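PDB 6E29: SWD1-like protein from Myceliophthora thermophila, which probably serves as a beta-propeller scaffold subunit of the COMPASS complex, a histone H3 methyltransferase. Local coordinates for residues B[42-47]-B[60-65]; B[47-52]-B[80-85]; B[88-93]-B[99-104]; B[112-117]-B[122-127]. All blocks are in the same frame, centred on the assembly; numbering follows the deposited sequence.

Contact 1 of 4, residues B[42-47]-B[60-65]; sequences SGRVDG and ARKLRG
In one four-stranded blade of the beta-propeller, R44 and G47 meet K62, L63 and R64 across the intervening strand 48-53. No direct hydrogen bond joins 42-47 to 60-65; two waters do. R44 sets CG beside its backbone N, opposite the carbonyl carbon, and bends at chi3 (-34°) on the way to its guanidinium. There NH1 of R44 lies 4.2 Å from K62 CE, the two side chains crossing at a slant. R44 NH2 comes within 4.4 Å of R64 NH1, a pairing of like charges. Water 1 sits between these guanidinium groups, in the plane of each at its edge, accepting from R44 NH2 at 2.9 Å and more weakly from R64 NH1. D46 probably offsets part of this charge: R44 grips its carboxylate side-on, NE to OD1 and NH2 to OD2 (2.9 Å), both oxygens met on their syn side. In this WD-repeat blade a type I turn from R44 to G47, closed by G47 N bonding R44 O, joins strands 39-44 and 48-53. Alanine in place of R44 would probably leave the D46 carboxylate held by T48 N at OD1 but without its two-nitrogen grip, and water 1 without its stronger donor. Water 2 ties the backbones: it donates to G47 O at 2.5 Å and L63 O at 2.8 Å, and accepts from G65 N at 2.7 Å.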
loop_
_atom_site.group_PDB
_atom_site.type_symbol
_atom_site.label_atom_id
_atom_site.label_comp_id
_atom_site.label_asym_id
_atom_site.label_seq_id
_atom_site.Cartn_x
_atom_site.Cartn_y
_atom_site.Cartn_z
ATOM N N SER B 42 2.187 13.108 -5.959
ATOM C CA SER B 42 2.847 13.328 -4.682
ATOM C C SER B 42 1.813 13.828 -3.677
ATOM O O SER B 42 0.960 14.650 -4.011
ATOM C CB SER B 42 4.007 14.345 -4.859
ATOM O OG SER B 42 4.644 14.603 -3.639
ATOM N N GLY B 43 1.860 13.332 -2.444
ATOM C CA GLY B 43 0.999 13.842 -1.383
ATOM C C GLY B 43 1.918 14.485 -0.366
ATOM O O GLY B 43 3.086 14.082 -0.239
ATOM N N ARG B 44 1.410 15.507 0.327
ATOM C CA ARG B 44 2.227 16.351 1.194
ATOM C C ARG B 44 1.689 16.351 2.611
ATOM O O ARG B 44 0.537 15.977 2.875
ATOM C CB ARG B 44 2.306 17.803 0.664
ATOM C CG ARG B 44 2.218 17.844 -0.860
ATOM C CD ARG B 44 2.603 19.132 -1.509
ATOM N NE ARG B 44 2.268 20.310 -0.755
ATOM C CZ ARG B 44 2.374 21.551 -1.242
ATOM N NH1 ARG B 44 2.779 21.744 -2.496
ATOM N NH2 ARG B 44 2.062 22.592 -0.480
ATOM N N VAL B 45 2.556 16.805 3.522
ATOM C CA VAL B 45 2.192 16.916 4.931
ATOM C C VAL B 45 0.924 17.738 5.090
ATOM O O VAL B 45 0.077 17.435 5.939
ATOM C CB VAL B 45 3.349 17.536 5.732
ATOM C CG1 VAL B 45 2.865 17.996 7.122
ATOM C CG2 VAL B 45 4.506 16.583 5.831
ATOM N N ASP B 46 0.775 18.804 4.278
ATOM C CA ASP B 46 -0.364 19.709 4.446
ATOM C C ASP B 46 -1.637 19.243 3.724
ATOM O O ASP B 46 -2.591 20.019 3.623
ATOM C CB ASP B 46 -0.009 21.126 3.982
ATOM C CG ASP B 46 0.323 21.201 2.500
ATOM O OD1 ASP B 46 0.391 20.156 1.824
ATOM O OD2 ASP B 46 0.495 22.329 1.992
ATOM N N GLY B 47 -1.677 18.021 3.212
ATOM C CA GLY B 47 -2.863 17.512 2.565
ATOM C C GLY B 47 -2.961 17.816 1.088
ATOM O O GLY B 47 -3.849 17.274 0.416
ATOM N N ALA B 60 1.958 19.793 -12.959
ATOM C CA ALA B 60 0.835 19.892 -13.876
ATOM C C ALA B 60 -0.410 20.378 -13.165
ATOM O O ALA B 60 -1.161 21.186 -13.717
ATOM C CB ALA B 60 0.551 18.549 -14.540
ATOM N N ARG B 61 -0.638 19.921 -11.939
ATOM C CA ARG B 61 -1.710 20.524 -11.162
ATOM C C ARG B 61 -1.533 20.214 -9.687
ATOM O O ARG B 61 -0.833 19.273 -9.298
ATOM C CB ARG B 61 -3.077 20.067 -11.663
ATOM C CG ARG B 61 -3.245 18.581 -11.764
ATOM C CD ARG B 61 -4.734 18.220 -11.861
ATOM N NE ARG B 61 -5.556 19.148 -12.636
ATOM C CZ ARG B 61 -5.754 19.022 -13.944
ATOM N NH1 ARG B 61 -5.173 18.015 -14.581
ATOM N NH2 ARG B 61 -6.534 19.860 -14.607
ATOM N N LYS B 62 -2.134 21.075 -8.874
ATOM C CA LYS B 62 -2.175 20.924 -7.425
ATOM C C LYS B 62 -3.628 20.737 -6.997
ATOM O O LYS B 62 -4.495 21.537 -7.380
ATOM C CB LYS B 62 -1.565 22.155 -6.738
ATOM C CG LYS B 62 -0.035 22.276 -6.847
ATOM C CD LYS B 62 0.420 23.672 -6.493
ATOM C CE LYS B 62 1.871 23.711 -6.040
ATOM N NZ LYS B 62 2.759 23.050 -7.035
ATOM N N LEU B 63 -3.880 19.697 -6.187
ATOM C CA LEU B 63 -5.202 19.326 -5.693
ATOM C C LEU B 63 -5.234 19.551 -4.190
ATOM O O LEU B 63 -4.459 18.940 -3.446
ATOM C CB LEU B 63 -5.529 17.864 -6.018
ATOM C CG LEU B 63 -5.206 17.439 -7.461
ATOM C CD1 LEU B 63 -5.188 15.914 -7.563
ATOM C CD2 LEU B 63 -6.204 18.028 -8.450
ATOM N N ARG B 64 -6.125 20.421 -3.744
ATOM C CA ARG B 64 -6.229 20.749 -2.324
ATOM C C ARG B 64 -7.612 20.313 -1.864
ATOM O O ARG B 64 -8.619 20.960 -2.162
ATOM C CB ARG B 64 -5.931 22.240 -2.095
ATOM C CG ARG B 64 -4.656 22.687 -2.855
ATOM C CD ARG B 64 -4.068 24.017 -2.380
ATOM N NE ARG B 64 -3.339 24.721 -3.437
ATOM C CZ ARG B 64 -2.063 25.087 -3.345
ATOM N NH1 ARG B 64 -1.371 24.768 -2.255
ATOM N NH2 ARG B 64 -1.466 25.744 -4.346
ATOM N N GLY B 65 -7.665 19.175 -1.175
ATOM C CA GLY B 65 -8.919 18.678 -0.663
ATOM C C GLY B 65 -8.715 18.148 0.732
ATOM O O GLY B 65 -9.657 18.052 1.519
HETATM O O HOH W 1 1.912 25.309 -1.557
HETATM O O HOH W 2 -5.582 17.492 -1.331
#

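Contact 2 of 4, residues B[47-52]-B[80-85]; sequences GTVVIW and RYLLSA
L82 meets V49 and I51 where two successive blades of the WD-repeat propeller pack face to face. Strand 48-52 belongs to one blade and strand 81-85 to the next; their axes come no closer than 9.3 Å, with N-to-C directions 149° apart, so side chains alone bridge the gap and no hydrogen bond crosses it. From its CB, which points toward the opposite strand, L82 sends CG away from its own backbone N (chi1 176°), and the branch at CG then decides the contact: of its two methyls, CD2 makes both contacts. CD2 lies 3.6 Å from I51 CD1, methyl to methyl at the ends of the two side chains, and 4.0 Å from V49 CG1. I51 reaches this point with CG1 opposite its carbonyl carbon and a further bend at chi2 of -49°, which turns CD1 toward the leucine. V49 divides its branches between two partners, CG1 going to L82 and the other methyl to S84. All four residues are buried; from the strands 39-44 and 70-75, A41 and W75 pack on L82, and L73 touches S84. S84 meets V49 through CB, while its OG is hydrogen-bonded to H66 NE2 and W94 NE1. V49 CG2 stands 4.0 Å from S84 CB, its nearest atom of the serine.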
loop_
_atom_site.group_PDB
_atom_site.type_symbol
_atom_site.label_atom_id
_atom_site.label_comp_id
_atom_site.label_asym_id
_atom_site.label_seq_id
_atom_site.Cartn_x
_atom_site.Cartn_y
_atom_site.Cartn_z
ATOM N N GLY B 47 -1.677 18.021 3.212
ATOM C CA GLY B 47 -2.863 17.512 2.565
ATOM C C GLY B 47 -2.961 17.816 1.088
ATOM O O GLY B 47 -3.849 17.274 0.416
ATOM N N THR B 48 -2.062 18.631 0.543
ATOM C CA THR B 48 -2.101 18.884 -0.890
ATOM C C THR B 48 -1.571 17.680 -1.674
ATOM O O THR B 48 -0.663 16.974 -1.232
ATOM C CB THR B 48 -1.288 20.131 -1.241
ATOM O OG1 THR B 48 -1.710 21.222 -0.420
ATOM C CG2 THR B 48 -1.479 20.500 -2.709
ATOM N N VAL B 49 -2.144 17.458 -2.859
ATOM C CA VAL B 49 -1.681 16.437 -3.783
ATOM C C VAL B 49 -1.170 17.105 -5.049
ATOM O O VAL B 49 -1.812 18.021 -5.565
ATOM C CB VAL B 49 -2.792 15.431 -4.121
ATOM C CG1 VAL B 49 -2.277 14.432 -5.190
ATOM C CG2 VAL B 49 -3.189 14.686 -2.838
ATOM N N VAL B 50 0.011 16.678 -5.513
ATOM C CA VAL B 50 0.676 17.286 -6.654
ATOM C C VAL B 50 0.806 16.251 -7.766
ATOM O O VAL B 50 1.181 15.100 -7.526
ATOM C CB VAL B 50 2.049 17.879 -6.266
ATOM C CG1 VAL B 50 2.718 18.537 -7.482
ATOM C CG2 VAL B 50 1.861 18.914 -5.169
ATOM N N ILE B 51 0.446 16.651 -8.972
ATOM C CA ILE B 51 0.574 15.822 -10.160
ATOM C C ILE B 51 1.759 16.388 -10.934
ATOM O O ILE B 51 1.693 17.526 -11.400
ATOM C CB ILE B 51 -0.697 15.868 -11.016
ATOM C CG1 ILE B 51 -1.932 15.451 -10.175
ATOM C CG2 ILE B 51 -0.486 15.085 -12.304
ATOM C CD1 ILE B 51 -1.680 14.121 -9.375
ATOM N N TRP B 52 2.842 15.608 -11.051
ATOM C CA TRP B 52 4.033 16.017 -11.805
ATOM C C TRP B 52 3.989 15.421 -13.201
ATOM O O TRP B 52 3.812 14.214 -13.357
ATOM C CB TRP B 52 5.309 15.537 -11.121
ATOM C CG TRP B 52 5.508 16.037 -9.754
ATOM C CD1 TRP B 52 4.987 15.524 -8.587
ATOM C CD2 TRP B 52 6.324 17.144 -9.377
ATOM N NE1 TRP B 52 5.418 16.275 -7.512
ATOM C CE2 TRP B 52 6.263 17.249 -7.970
ATOM C CE3 TRP B 52 7.125 18.042 -10.092
ATOM C CZ2 TRP B 52 6.941 18.238 -7.280
ATOM C CZ3 TRP B 52 7.805 18.986 -9.404
ATOM C CH2 TRP B 52 7.704 19.088 -8.011
ATOM N N ARG B 80 -7.180 8.449 -15.487
ATOM C CA ARG B 80 -8.012 9.639 -15.397
ATOM C C ARG B 80 -8.357 10.016 -13.958
ATOM O O ARG B 80 -8.563 11.212 -13.676
ATOM C CB ARG B 80 -9.274 9.458 -16.212
ATOM C CG ARG B 80 -10.106 10.655 -16.153
ATOM C CD ARG B 80 -11.362 10.474 -16.962
ATOM N NE ARG B 80 -12.221 11.627 -16.832
ATOM C CZ ARG B 80 -13.359 11.766 -17.508
ATOM N NH1 ARG B 80 -13.747 10.797 -18.336
ATOM N NH2 ARG B 80 -14.101 12.860 -17.351
ATOM N N TYR B 81 -8.359 9.047 -13.034
ATOM C CA TYR B 81 -8.826 9.234 -11.669
ATOM C C TYR B 81 -7.731 8.869 -10.671
ATOM O O TYR B 81 -6.895 8.015 -10.938
ATOM C CB TYR B 81 -10.085 8.367 -11.379
ATOM C CG TYR B 81 -11.228 8.701 -12.350
ATOM C CD1 TYR B 81 -12.030 9.796 -12.125
ATOM C CD2 TYR B 81 -11.482 7.901 -13.467
ATOM C CE1 TYR B 81 -13.081 10.117 -13.008
ATOM C CE2 TYR B 81 -12.537 8.211 -14.369
ATOM C CZ TYR B 81 -13.325 9.312 -14.117
ATOM O OH TYR B 81 -14.349 9.639 -14.971
ATOM N N LEU B 82 -7.709 9.581 -9.548
ATOM C CA LEU B 82 -6.696 9.368 -8.516
ATOM C C LEU B 82 -7.381 9.407 -7.172
ATOM O O LEU B 82 -8.070 10.377 -6.846
ATOM C CB LEU B 82 -5.586 10.432 -8.581
ATOM C CG LEU B 82 -4.482 10.396 -7.501
ATOM C CD1 LEU B 82 -3.712 9.130 -7.618
ATOM C CD2 LEU B 82 -3.582 11.619 -7.687
ATOM N N LEU B 83 -7.185 8.358 -6.385
ATOM C CA LEU B 83 -7.788 8.258 -5.076
ATOM C C LEU B 83 -6.725 8.597 -4.033
ATOM O O LEU B 83 -5.655 7.989 -4.012
ATOM C CB LEU B 83 -8.312 6.843 -4.884
ATOM C CG LEU B 83 -9.145 6.625 -3.642
ATOM C CD1 LEU B 83 -10.545 7.141 -3.872
ATOM C CD2 LEU B 83 -9.143 5.104 -3.333
ATOM N N SER B 84 -6.992 9.596 -3.214
ATOM C CA SER B 84 -6.053 10.010 -2.174
ATOM C C SER B 84 -6.676 9.856 -0.788
ATOM O O SER B 84 -7.880 10.057 -0.598
ATOM C CB SER B 84 -5.597 11.475 -2.389
ATOM O OG SER B 84 -6.732 12.373 -2.491
ATOM N N ALA B 85 -5.847 9.545 0.195
ATOM C CA ALA B 85 -6.337 9.364 1.550
ATOM C C ALA B 85 -5.431 10.123 2.504
ATOM O O ALA B 85 -4.262 10.328 2.195
ATOM C CB ALA B 85 -6.351 7.876 1.922
#

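Contact 3 of 4, residues B[88-93]-B[99-104]; sequences GWKVIL and GKRYRE
Backbone hydrogen bonds join L93 to R103 and Y102 in the hairpin of strands 90-95 and 100-106. L93 N donates to R103 O at 2.8 Å, while L93 O accepts twice, from R103 N in its carbonyl plane and from Y102 N at 2.7 Å. Y102 and R103 thus both face L93, a classic beta bulge. CA-H...O contacts flank these bonds, one from I92 CA to R103 O.

Charged groups gather beside K90. Its NZ forms a salt bridge with E104 OE1 at 3.4 Å, and E104 also takes two weak bonds from R101 NH1; R106 is a further partner of OE1, and G65 O takes a hydrogen bond from K90 NZ.

Side-chain packing lies on both faces. With chi1 at -66°, I92 puts CG2 opposite its backbone N, where it touches R101 CG at 3.5 Å; CD1 lies over one face of the R101 guanidinium, and CG1 runs alongside E104 CG at 3.8 Å. A glycine in place of I92 would probably open a gap beneath R101 and leave its aliphatic chain freer to shift from E104. On the other face, L93 CD2 meets the edge of the Y102 ring, 3.5 Å from its CD2.

The hairpin forms the outer half of its blade: strand 81-86 flanks 90-95 on the inner side, V91 also packs on strand 111-117, and Y102 OH bonds H122 of the next blade.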
loop_
_atom_site.group_PDB
_atom_site.type_symbol
_atom_site.label_atom_id
_atom_site.label_comp_id
_atom_site.label_asym_id
_atom_site.label_seq_id
_atom_site.Cartn_x
_atom_site.Cartn_y
_atom_site.Cartn_z
ATOM N N GLY B 88 -6.347 12.854 8.151
ATOM C CA GLY B 88 -7.494 13.612 8.608
ATOM C C GLY B 88 -8.812 12.938 8.298
ATOM O O GLY B 88 -9.834 13.629 8.208
ATOM N N TRP B 89 -8.793 11.605 8.103
ATOM C CA TRP B 89 -9.981 10.732 8.034
ATOM C C TRP B 89 -10.693 10.744 6.680
ATOM O O TRP B 89 -11.824 10.278 6.577
ATOM C CB TRP B 89 -11.034 11.069 9.112
ATOM C CG TRP B 89 -10.519 11.229 10.513
ATOM C CD1 TRP B 89 -9.214 11.116 10.939
ATOM C CD2 TRP B 89 -11.296 11.517 11.686
ATOM N NE1 TRP B 89 -9.139 11.328 12.297
ATOM C CE2 TRP B 89 -10.398 11.574 12.779
ATOM C CE3 TRP B 89 -12.663 11.735 11.919
ATOM C CZ2 TRP B 89 -10.826 11.827 14.089
ATOM C CZ3 TRP B 89 -13.087 11.975 13.219
ATOM C CH2 TRP B 89 -12.171 12.019 14.288
ATOM N N LYS B 90 -10.095 11.264 5.625
ATOM C CA LYS B 90 -10.823 11.473 4.386
ATOM C C LYS B 90 -10.205 10.690 3.234
ATOM O O LYS B 90 -8.989 10.449 3.182
ATOM C CB LYS B 90 -10.852 12.968 4.033
ATOM C CG LYS B 90 -11.389 13.849 5.146
ATOM C CD LYS B 90 -11.199 15.362 4.843
ATOM C CE LYS B 90 -12.036 15.866 3.681
ATOM N NZ LYS B 90 -11.751 17.313 3.390
ATOM N N VAL B 91 -11.069 10.283 2.311
ATOM C CA VAL B 91 -10.684 9.697 1.027
ATOM C C VAL B 91 -11.400 10.485 -0.074
ATOM O O VAL B 91 -12.617 10.730 0.022
ATOM C CB VAL B 91 -11.056 8.202 0.953
ATOM C CG1 VAL B 91 -10.774 7.646 -0.418
ATOM C CG2 VAL B 91 -10.274 7.391 1.983
ATOM N N ILE B 92 -10.659 10.866 -1.119
ATOM C CA ILE B 92 -11.196 11.678 -2.220
ATOM C C ILE B 92 -10.830 11.023 -3.545
ATOM O O ILE B 92 -9.691 10.574 -3.725
ATOM C CB ILE B 92 -10.656 13.127 -2.172
ATOM C CG1 ILE B 92 -11.159 13.863 -0.921
ATOM C CG2 ILE B 92 -10.984 13.895 -3.466
ATOM C CD1 ILE B 92 -10.536 15.273 -0.767
ATOM N N LEU B 93 -11.782 10.986 -4.470
ATOM C CA LEU B 93 -11.553 10.559 -5.839
ATOM C C LEU B 93 -11.531 11.806 -6.702
ATOM O O LEU B 93 -12.560 12.490 -6.846
ATOM C CB LEU B 93 -12.623 9.613 -6.373
ATOM C CG LEU B 93 -12.169 9.112 -7.754
ATOM C CD1 LEU B 93 -10.931 8.316 -7.612
ATOM C CD2 LEU B 93 -13.235 8.249 -8.349
ATOM N N GLY B 99 -9.479 18.352 -12.854
ATOM C CA GLY B 99 -9.072 18.720 -11.500
ATOM C C GLY B 99 -10.172 18.673 -10.460
ATOM O O GLY B 99 -10.021 19.247 -9.378
ATOM N N LYS B 100 -11.287 18.018 -10.765
ATOM C CA LYS B 100 -12.485 18.076 -9.938
ATOM C C LYS B 100 -12.395 17.055 -8.804
ATOM O O LYS B 100 -11.876 15.952 -8.988
ATOM C CB LYS B 100 -13.733 17.792 -10.790
ATOM C CG LYS B 100 -14.672 18.975 -11.054
ATOM C CD LYS B 100 -14.113 19.963 -12.082
ATOM C CE LYS B 100 -15.247 20.828 -12.643
ATOM N NZ LYS B 100 -14.947 21.427 -13.985
ATOM N N ARG B 101 -12.898 17.441 -7.631
ATOM C CA ARG B 101 -13.222 16.501 -6.563
ATOM C C ARG B 101 -14.444 15.694 -6.987
ATOM O O ARG B 101 -15.577 16.141 -6.797
ATOM C CB ARG B 101 -13.499 17.261 -5.272
ATOM C CG ARG B 101 -12.620 16.916 -4.117
ATOM C CD ARG B 101 -13.151 17.546 -2.816
ATOM N NE ARG B 101 -12.412 18.760 -2.460
ATOM C CZ ARG B 101 -12.473 19.360 -1.273
ATOM N NH1 ARG B 101 -13.248 18.865 -0.321
ATOM N NH2 ARG B 101 -11.757 20.452 -1.037
ATOM N N TYR B 102 -14.238 14.524 -7.579
ATOM C CA TYR B 102 -15.322 13.761 -8.194
ATOM C C TYR B 102 -16.153 12.997 -7.168
ATOM O O TYR B 102 -17.382 12.915 -7.310
ATOM C CB TYR B 102 -14.718 12.826 -9.233
ATOM C CG TYR B 102 -15.638 11.884 -9.929
ATOM C CD1 TYR B 102 -16.721 12.343 -10.680
ATOM C CD2 TYR B 102 -15.425 10.514 -9.838
ATOM C CE1 TYR B 102 -17.553 11.465 -11.332
ATOM C CE2 TYR B 102 -16.253 9.629 -10.474
ATOM C CZ TYR B 102 -17.317 10.107 -11.226
ATOM O OH TYR B 102 -18.146 9.195 -11.857
ATOM N N ARG B 103 -15.501 12.431 -6.144
ATOM C CA ARG B 103 -16.162 11.773 -5.013
ATOM C C ARG B 103 -15.362 12.037 -3.746
ATOM O O ARG B 103 -14.142 12.234 -3.792
ATOM C CB ARG B 103 -16.279 10.247 -5.163
ATOM C CG ARG B 103 -17.092 9.760 -6.351
ATOM C CD ARG B 103 -18.566 9.862 -6.080
ATOM N NE ARG B 103 -19.385 9.469 -7.225
ATOM C CZ ARG B 103 -19.815 10.319 -8.169
ATOM N NH1 ARG B 103 -19.470 11.607 -8.125
ATOM N NH2 ARG B 103 -20.582 9.895 -9.171
ATOM N N GLU B 104 -16.042 11.988 -2.606
ATOM C CA GLU B 104 -15.391 12.266 -1.330
ATOM C C GLU B 104 -16.059 11.487 -0.200
ATOM O O GLU B 104 -17.275 11.586 -0.019
ATOM C CB GLU B 104 -15.478 13.760 -1.050
ATOM C CG GLU B 104 -14.764 14.182 0.189
ATOM C CD GLU B 104 -14.733 15.702 0.311
ATOM O OE1 GLU B 104 -14.072 16.202 1.242
ATOM O OE2 GLU B 104 -15.377 16.394 -0.513
#

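Contact 4 of 4, residues B[112-117]-B[122-127]; sequences YGAELH and HQFAAA
F124 holds CG between its backbone N and carbonyl carbon (chi1 71°), which swings the ring back along the hairpin until CD1 lies 4.0 Å from A114 CB. Across the pair, H117 and Q123 both turn CG opposite their backbone N (chi1 -171° in each), and their ends cross with imidazole and amide planes 75° apart. Q123 OE1 arrives at the edge of the H117 ring, 3.5 Å from CD2, a contact with carbon; the oxygen's hydrogen bond is to Y181 OH, while H117 ND1 bonds W119 N. The strands 111-117 and 123-128 are the first two of a propeller blade, antiparallel with segment axes 4.6 Å apart. E115 and A125 form a hydrogen-bonded pair, N to O in both directions, each donor in the carbonyl plane of its acceptor. H117 N reaches Q123 O at 2.9 Å in a nearly straight bond, and A127 N donates to G113 O. At the far end Y112 N makes a weak bond to A127 O, and Y112 and G113 both face A127, a classic beta bulge; the CB of A127 lies 4.1 Å from Y112 CD2. On the face of A114, A126, L116 and F124 the small methyls meet at 3.9 Å between A114 CB and A126 CB, while L116 CD2 approaches F124 CB. L83 of the preceding blade packs on A114, L116 and F124. The chemistry is therefore divided: backbone hydrogen bonds set the register, carbon contacts fill the face toward L83, and H117 ND1 and Q123 OE1 have hydrogen-bond partners outside the two segments.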
loop_
_atom_site.group_PDB
_atom_site.type_symbol
_atom_site.label_atom_id
_atom_site.label_comp_id
_atom_site.label_asym_id
_atom_site.label_seq_id
_atom_site.Cartn_x
_atom_site.Cartn_y
_atom_site.Cartn_z
ATOM N N TYR B 112 -5.144 4.441 7.016
ATOM C CA TYR B 112 -3.830 3.867 6.702
ATOM C C TYR B 112 -3.570 3.902 5.190
ATOM O O TYR B 112 -2.456 4.156 4.734
ATOM C CB TYR B 112 -3.762 2.414 7.169
ATOM C CG TYR B 112 -3.593 2.133 8.651
ATOM C CD1 TYR B 112 -2.471 2.596 9.358
ATOM C CD2 TYR B 112 -4.503 1.280 9.310
ATOM C CE1 TYR B 112 -2.288 2.266 10.692
ATOM C CE2 TYR B 112 -4.338 0.962 10.641
ATOM C CZ TYR B 112 -3.220 1.439 11.319
ATOM O OH TYR B 112 -3.045 1.138 12.639
ATOM N N GLY B 113 -4.581 3.583 4.399
ATOM C CA GLY B 113 -4.444 3.605 2.967
ATOM C C GLY B 113 -5.732 3.159 2.318
ATOM O O GLY B 113 -6.564 2.438 2.905
ATOM N N ALA B 114 -5.954 3.636 1.110
ATOM C CA ALA B 114 -7.143 3.258 0.344
ATOM C C ALA B 114 -6.733 2.895 -1.081
ATOM O O ALA B 114 -5.885 3.566 -1.679
ATOM C CB ALA B 114 -8.216 4.386 0.325
ATOM N N GLU B 115 -7.315 1.808 -1.609
ATOM C CA GLU B 115 -6.941 1.280 -2.917
ATOM C C GLU B 115 -8.161 1.219 -3.809
ATOM O O GLU B 115 -9.225 0.768 -3.371
ATOM C CB GLU B 115 -6.360 -0.117 -2.845
ATOM C CG GLU B 115 -4.932 -0.146 -2.323
ATOM C CD GLU B 115 -3.937 0.197 -3.413
ATOM O OE1 GLU B 115 -3.913 -0.532 -4.423
ATOM O OE2 GLU B 115 -3.208 1.212 -3.276
ATOM N N LEU B 116 -7.995 1.625 -5.061
ATOM C CA LEU B 116 -9.098 1.518 -6.034
ATOM C C LEU B 116 -9.235 0.093 -6.561
ATOM O O LEU B 116 -8.258 -0.641 -6.723
ATOM C CB LEU B 116 -8.867 2.474 -7.206
ATOM C CG LEU B 116 -9.308 3.916 -7.041
ATOM C CD1 LEU B 116 -8.906 4.721 -8.328
ATOM C CD2 LEU B 116 -10.824 4.031 -6.795
ATOM N N HIS B 117 -10.481 -0.327 -6.781
ATOM C CA HIS B 117 -10.708 -1.600 -7.454
ATOM C C HIS B 117 -9.975 -1.576 -8.798
ATOM O O HIS B 117 -10.097 -0.589 -9.535
ATOM C CB HIS B 117 -12.213 -1.818 -7.660
ATOM C CG HIS B 117 -12.567 -3.185 -8.155
ATOM N ND1 HIS B 117 -12.304 -3.591 -9.450
ATOM C CD2 HIS B 117 -13.211 -4.216 -7.554
ATOM C CE1 HIS B 117 -12.751 -4.825 -9.616
ATOM N NE2 HIS B 117 -13.307 -5.229 -8.481
ATOM N N HIS B 122 -15.065 3.196 -9.280
ATOM C CA HIS B 122 -16.192 3.487 -8.401
ATOM C C HIS B 122 -16.268 2.574 -7.173
ATOM O O HIS B 122 -17.317 2.543 -6.512
ATOM C CB HIS B 122 -17.508 3.388 -9.176
ATOM C CG HIS B 122 -17.686 4.466 -10.201
ATOM N ND1 HIS B 122 -17.735 4.200 -11.552
ATOM C CD2 HIS B 122 -17.783 5.814 -10.075
ATOM C CE1 HIS B 122 -17.887 5.336 -12.213
ATOM N NE2 HIS B 122 -17.920 6.329 -11.341
ATOM N N GLN B 123 -15.212 1.812 -6.865
ATOM C CA GLN B 123 -15.176 1.064 -5.619
ATOM C C GLN B 123 -13.768 1.124 -5.069
ATOM O O GLN B 123 -12.806 1.043 -5.830
ATOM C CB GLN B 123 -15.584 -0.379 -5.816
ATOM C CG GLN B 123 -15.752 -1.104 -4.510
ATOM C CD GLN B 123 -15.775 -2.587 -4.653
ATOM O OE1 GLN B 123 -14.739 -3.248 -4.591
ATOM N NE2 GLN B 123 -16.966 -3.136 -4.743
ATOM N N PHE B 124 -13.643 1.296 -3.755
ATOM C CA PHE B 124 -12.338 1.228 -3.124
ATOM C C PHE B 124 -12.441 0.507 -1.788
ATOM O O PHE B 124 -13.543 0.300 -1.233
ATOM C CB PHE B 124 -11.683 2.630 -2.928
ATOM C CG PHE B 124 -12.331 3.482 -1.868
ATOM C CD1 PHE B 124 -11.946 3.400 -0.542
ATOM C CD2 PHE B 124 -13.310 4.421 -2.228
ATOM C CE1 PHE B 124 -12.572 4.210 0.426
ATOM C CE2 PHE B 124 -13.944 5.210 -1.257
ATOM C CZ PHE B 124 -13.575 5.101 0.073
ATOM N N ALA B 125 -11.285 0.082 -1.313
ATOM C CA ALA B 125 -11.125 -0.523 0.005
ATOM C C ALA B 125 -10.140 0.279 0.838
ATOM O O ALA B 125 -9.074 0.696 0.349
ATOM C CB ALA B 125 -10.660 -1.973 -0.091
ATOM N N ALA B 126 -10.461 0.462 2.116
ATOM C CA ALA B 126 -9.574 1.244 2.982
ATOM C C ALA B 126 -9.301 0.523 4.302
ATOM O O ALA B 126 -10.142 -0.212 4.819
ATOM C CB ALA B 126 -10.175 2.623 3.235
ATOM N N ALA B 127 -8.109 0.721 4.835
ATOM C CA ALA B 127 -7.789 0.274 6.190
ATOM C C ALA B 127 -7.706 1.513 7.084
ATOM O O ALA B 127 -7.147 2.538 6.682
ATOM C CB ALA B 127 -6.477 -0.534 6.198
#

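The four contacts step through three consecutive blades of the propeller. Contacts 1 and 2 share G47 and have centres 6 Å apart; within their common blade, S42 O lies 2.7 Å from V50 N and L63 N 2.7 Å from V49 O, probable hydrogen bonds. Contact 2 crosses to the second blade, where S84 N and I92 O, 2.9 Å apart, join it to contact 3. Contacts 1 and 3 are linked by G65 O and K90 NZ (2.9 Å), and contacts 3 and 4 by Y102 OH and H122 NE2 (2.9 Å), both probable hydrogen bonds. Contact 4, in the third blade, meets contact 2 through L83. Contacts 1 and 4 do not touch, their nearest atoms being about 12 Å apart.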